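Local coordinates for protein pullulanase (Klebsiella oxytoca, PDB 2YOC) that hydrolyses alpha-1,6-glucosidic linkages in pullulan and related branched glucans, and is secreted through a type 2 secretion system, at residues Y616-E621 against A636-M641. Sequence-based numbering, arbitrary orientation.
Sequences YQRLNE and APEHRM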
ATOM      1  N   TYR B 616      15.252  14.809  41.621  1.00 59.49           N
ATOM      2  CA  TYR B 616      16.061  14.233  40.557  1.00 58.18           C
ATOM      3  C   TYR B 616      15.476  12.977  39.910  1.00 63.73           C
ATOM      4  O   TYR B 616      15.780  12.678  38.754  1.00 64.62           O
ATOM      5  CB  TYR B 616      17.519  14.024  41.016  1.00 58.62           C
ATOM      6  CG  TYR B 616      18.257  15.274  41.450  1.00 58.49           C
ATOM      7  CD1 TYR B 616      18.844  16.118  40.518  1.00 59.33           C
ATOM      8  CD2 TYR B 616      18.479  15.539  42.793  1.00 60.21           C
ATOM      9  CE1 TYR B 616      19.574  17.238  40.912  1.00 61.08           C
ATOM     10  CE2 TYR B 616      19.241  16.629  43.198  1.00 62.08           C
ATOM     11  CZ  TYR B 616      19.774  17.489  42.254  1.00 68.06           C
ATOM     12  OH  TYR B 616      20.534  18.562  42.662  1.00 67.75           O
ATOM     13  N   GLN B 617      14.631  12.253  40.637  1.00 59.49           N
ATOM     14  CA  GLN B 617      14.029  11.022  40.152  1.00 57.77           C
ATOM     15  C   GLN B 617      12.665  11.263  39.519  1.00 60.19           C
ATOM     16  O   GLN B 617      11.929  12.157  39.970  1.00 58.76           O
ATOM     17  CB  GLN B 617      13.874  10.039  41.322  1.00 59.35           C
ATOM     18  CG  GLN B 617      15.121   9.870  42.216  1.00 59.72           C
ATOM     19  CD  GLN B 617      16.277   9.149  41.548  1.00 78.59           C
ATOM     20  OE1 GLN B 617      16.143   8.545  40.473  1.00 80.24           O
ATOM     21  NE2 GLN B 617      17.442   9.161  42.189  1.00 60.45           N
ATOM     22  N   ARG B 618      12.312  10.437  38.500  1.00 56.80           N
ATOM     23  CA  ARG B 618      10.987  10.452  37.873  1.00 56.18           C
ATOM     24  C   ARG B 618      10.055   9.559  38.733  1.00 61.26           C
ATOM     25  O   ARG B 618      10.314   8.361  38.906  1.00 63.36           O
ATOM     26  CB  ARG B 618      11.032   9.982  36.408  1.00 58.73           C
ATOM     27  CG  ARG B 618       9.699  10.241  35.674  1.00 68.52           C
ATOM     28  CD  ARG B 618       9.688   9.900  34.190  1.00 64.99           C
ATOM     29  NE  ARG B 618      10.651  10.704  33.449  1.00 69.92           N
ATOM     30  CZ  ARG B 618      11.649  10.197  32.731  1.00 87.57           C
ATOM     31  NH1 ARG B 618      11.794   8.882  32.618  1.00 70.87           N
ATOM     32  NH2 ARG B 618      12.497  11.000  32.099  1.00 72.69           N
ATOM     33  N   LEU B 619       9.000  10.166  39.294  1.00 55.61           N
ATOM     34  CA  LEU B 619       8.027   9.515  40.173  1.00 54.15           C
ATOM     35  C   LEU B 619       6.676   9.270  39.511  1.00 60.17           C
ATOM     36  O   LEU B 619       6.205  10.073  38.690  1.00 57.32           O
ATOM     37  CB  LEU B 619       7.781  10.368  41.424  1.00 53.83           C
ATOM     38  CG  LEU B 619       8.967  10.971  42.143  1.00 56.37           C
ATOM     39  CD1 LEU B 619       8.481  11.814  43.257  1.00 56.51           C
ATOM     40  CD2 LEU B 619       9.902   9.907  42.675  1.00 54.90           C
ATOM     41  N   ASN B 620       6.019   8.179  39.935  1.00 60.55           N
ATOM     42  CA  ASN B 620       4.679   7.826  39.475  1.00 60.77           C
ATOM     43  C   ASN B 620       3.696   8.925  39.943  1.00 63.63           C
ATOM     44  O   ASN B 620       3.694   9.290  41.122  1.00 63.87           O
ATOM     45  CB  ASN B 620       4.300   6.476  40.050  1.00 66.51           C
ATOM     46  CG  ASN B 620       2.907   6.065  39.720  1.00100.07           C
ATOM     47  OD1 ASN B 620       1.952   6.443  40.392  1.00 98.11           O
ATOM     48  ND2 ASN B 620       2.764   5.296  38.660  1.00 94.67           N
ATOM     49  N   GLU B 621       2.881   9.438  39.005  1.00 58.60           N
ATOM     50  CA  GLU B 621       1.887  10.517  39.141  1.00 57.66           C
ATOM     51  C   GLU B 621       0.894  10.397  40.322  1.00 61.54           C
ATOM     52  O   GLU B 621       0.327  11.415  40.737  1.00 59.68           O
ATOM     53  CB  GLU B 621       1.081  10.669  37.825  1.00 58.30           C
ATOM     54  CG  GLU B 621       1.888  10.956  36.557  1.00 67.90           C
ATOM     55  CD  GLU B 621       2.076   9.811  35.569  1.00 91.43           C
ATOM     56  OE1 GLU B 621       2.328   8.662  36.009  1.00 72.16           O
ATOM     57  OE2 GLU B 621       2.015  10.076  34.345  1.00100.36           O
ATOM     58  N   ALA B 636      15.284  12.184  36.185  1.00 53.99           N
ATOM     59  CA  ALA B 636      14.411  13.147  35.531  1.00 54.00           C
ATOM     60  C   ALA B 636      15.187  14.200  34.782  1.00 58.28           C
ATOM     61  O   ALA B 636      15.245  15.348  35.242  1.00 59.75           O
ATOM     62  CB  ALA B 636      13.477  13.801  36.541  1.00 55.33           C
ATOM     63  N   PRO B 637      15.731  13.882  33.583  1.00 51.82           N
ATOM     64  CA  PRO B 637      16.417  14.928  32.799  1.00 49.81           C
ATOM     65  C   PRO B 637      15.506  16.097  32.392  1.00 52.58           C
ATOM     66  O   PRO B 637      16.015  17.135  31.950  1.00 53.30           O
ATOM     67  CB  PRO B 637      16.958  14.170  31.585  1.00 51.16           C
ATOM     68  CG  PRO B 637      16.126  12.944  31.477  1.00 56.36           C
ATOM     69  CD  PRO B 637      15.713  12.587  32.867  1.00 52.47           C
ATOM     70  N   GLU B 638      14.171  15.949  32.558  1.00 47.78           N
ATOM     71  CA  GLU B 638      13.201  17.005  32.239  1.00 46.66           C
ATOM     72  C   GLU B 638      13.236  18.167  33.261  1.00 50.34           C
ATOM     73  O   GLU B 638      12.764  19.270  32.967  1.00 47.51           O
ATOM     74  CB  GLU B 638      11.772  16.425  32.097  1.00 47.51           C
ATOM     75  CG  GLU B 638      11.257  15.674  33.312  1.00 54.43           C
ATOM     76  CD  GLU B 638      11.424  14.174  33.271  1.00 71.97           C
ATOM     77  OE1 GLU B 638      12.534  13.707  32.933  1.00 60.13           O
ATOM     78  OE2 GLU B 638      10.430  13.463  33.548  1.00 72.67           O
ATOM     79  N   HIS B 639      13.765  17.899  34.474  1.00 49.70           N
ATOM     80  CA  HIS B 639      13.876  18.912  35.518  1.00 50.19           C
ATOM     81  C   HIS B 639      15.169  19.696  35.343  1.00 54.19           C
ATOM     82  O   HIS B 639      16.243  19.119  35.108  1.00 53.87           O
ATOM     83  CB  HIS B 639      13.746  18.300  36.909  1.00 51.83           C
ATOM     84  CG  HIS B 639      12.462  17.546  37.119  1.00 55.26           C
ATOM     85  ND1 HIS B 639      12.304  16.690  38.197  1.00 57.50           N
ATOM     86  CD2 HIS B 639      11.326  17.535  36.381  1.00 55.37           C
ATOM     87  CE1 HIS B 639      11.081  16.204  38.088  1.00 56.12           C
ATOM     88  NE2 HIS B 639      10.458  16.680  37.009  1.00 55.40           N
ATOM     89  N   ARG B 640      15.035  21.029  35.422  1.00 49.55           N
ATOM     90  CA  ARG B 640      16.072  22.022  35.209  1.00 48.34           C
ATOM     91  C   ARG B 640      17.456  21.759  35.840  1.00 54.15           C
ATOM     92  O   ARG B 640      18.465  21.868  35.138  1.00 56.99           O
ATOM     93  CB  ARG B 640      15.523  23.398  35.560  1.00 46.49           C
ATOM     94  CG  ARG B 640      14.483  23.892  34.575  1.00 46.38           C
ATOM     95  CD  ARG B 640      13.791  25.171  35.000  1.00 52.10           C
ATOM     96  NE  ARG B 640      14.632  26.364  34.855  1.00 61.76           N
ATOM     97  CZ  ARG B 640      14.163  27.615  34.858  1.00 82.21           C
ATOM     98  NH1 ARG B 640      12.859  27.845  34.984  1.00 71.18           N
ATOM     99  NH2 ARG B 640      14.992  28.643  34.730  1.00 64.10           N
HETATM  100  N   MSE B 641      17.509  21.427  37.135  1.00 49.11           N
HETATM  101  CA  MSE B 641      18.771  21.170  37.826  1.00 49.93           C
HETATM  102  C   MSE B 641      19.452  19.861  37.457  1.00 55.88           C
HETATM  103  O   MSE B 641      20.694  19.789  37.437  1.00 55.11           O
HETATM  104  CB  MSE B 641      18.660  21.360  39.348  1.00 52.74           C
HETATM  105  CG  MSE B 641      18.307  22.801  39.758  1.00 59.52           C
HETATM  106 SE   MSE B 641      19.383  24.199  38.929  1.00 66.22          SE
HETATM  107  CE  MSE B 641      21.002  23.895  39.868  1.00 62.73           C
TER
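Arg618 and Glu638 form a side-on, two-pronged salt bridge. NE of Arg618 meets OE2 of Glu638 at 2.8 Å on its syn lone pair, with an almost straight N-H...O angle of 179°, while NH2 of Arg618 reaches OE1 of Glu638, also at 2.8 Å. Guanidinium and carboxylate lie nearly coplanar, 20° apart, and the paired bonds fix their rotation. Arginine suits the place because its NH2 also donates to the carbonyl of Tyr669; glutamate is long enough to fold back, bent at chi2 (-96°), from a type I turn spanning Ala636 to His639.

One backbone hydrogen bond joins the segments: Ala636 N to Tyr616 O, 2.7 Å. The methyl of Ala636 is small enough to pack against both the Gln617 backbone and a His639 ring face, near its rim. Pro637 fits the turn's second position, where phi is restricted and no N-H is needed. Tyr616 CB points away, but its long ring reaches back obliquely, CE1 lying 4.3 Å from Met641 C.

His639 occupies the N-cap position of helix 640-655, between barrel strands 586-591 and 661-664; its ND1 bonds Tyr615 O. Phe704 touches the salt bridge, Tyr616 and selenomethionine Met641 pack on Trp299 of strand 293-299, and helix 269-280 borders His639 and Arg640.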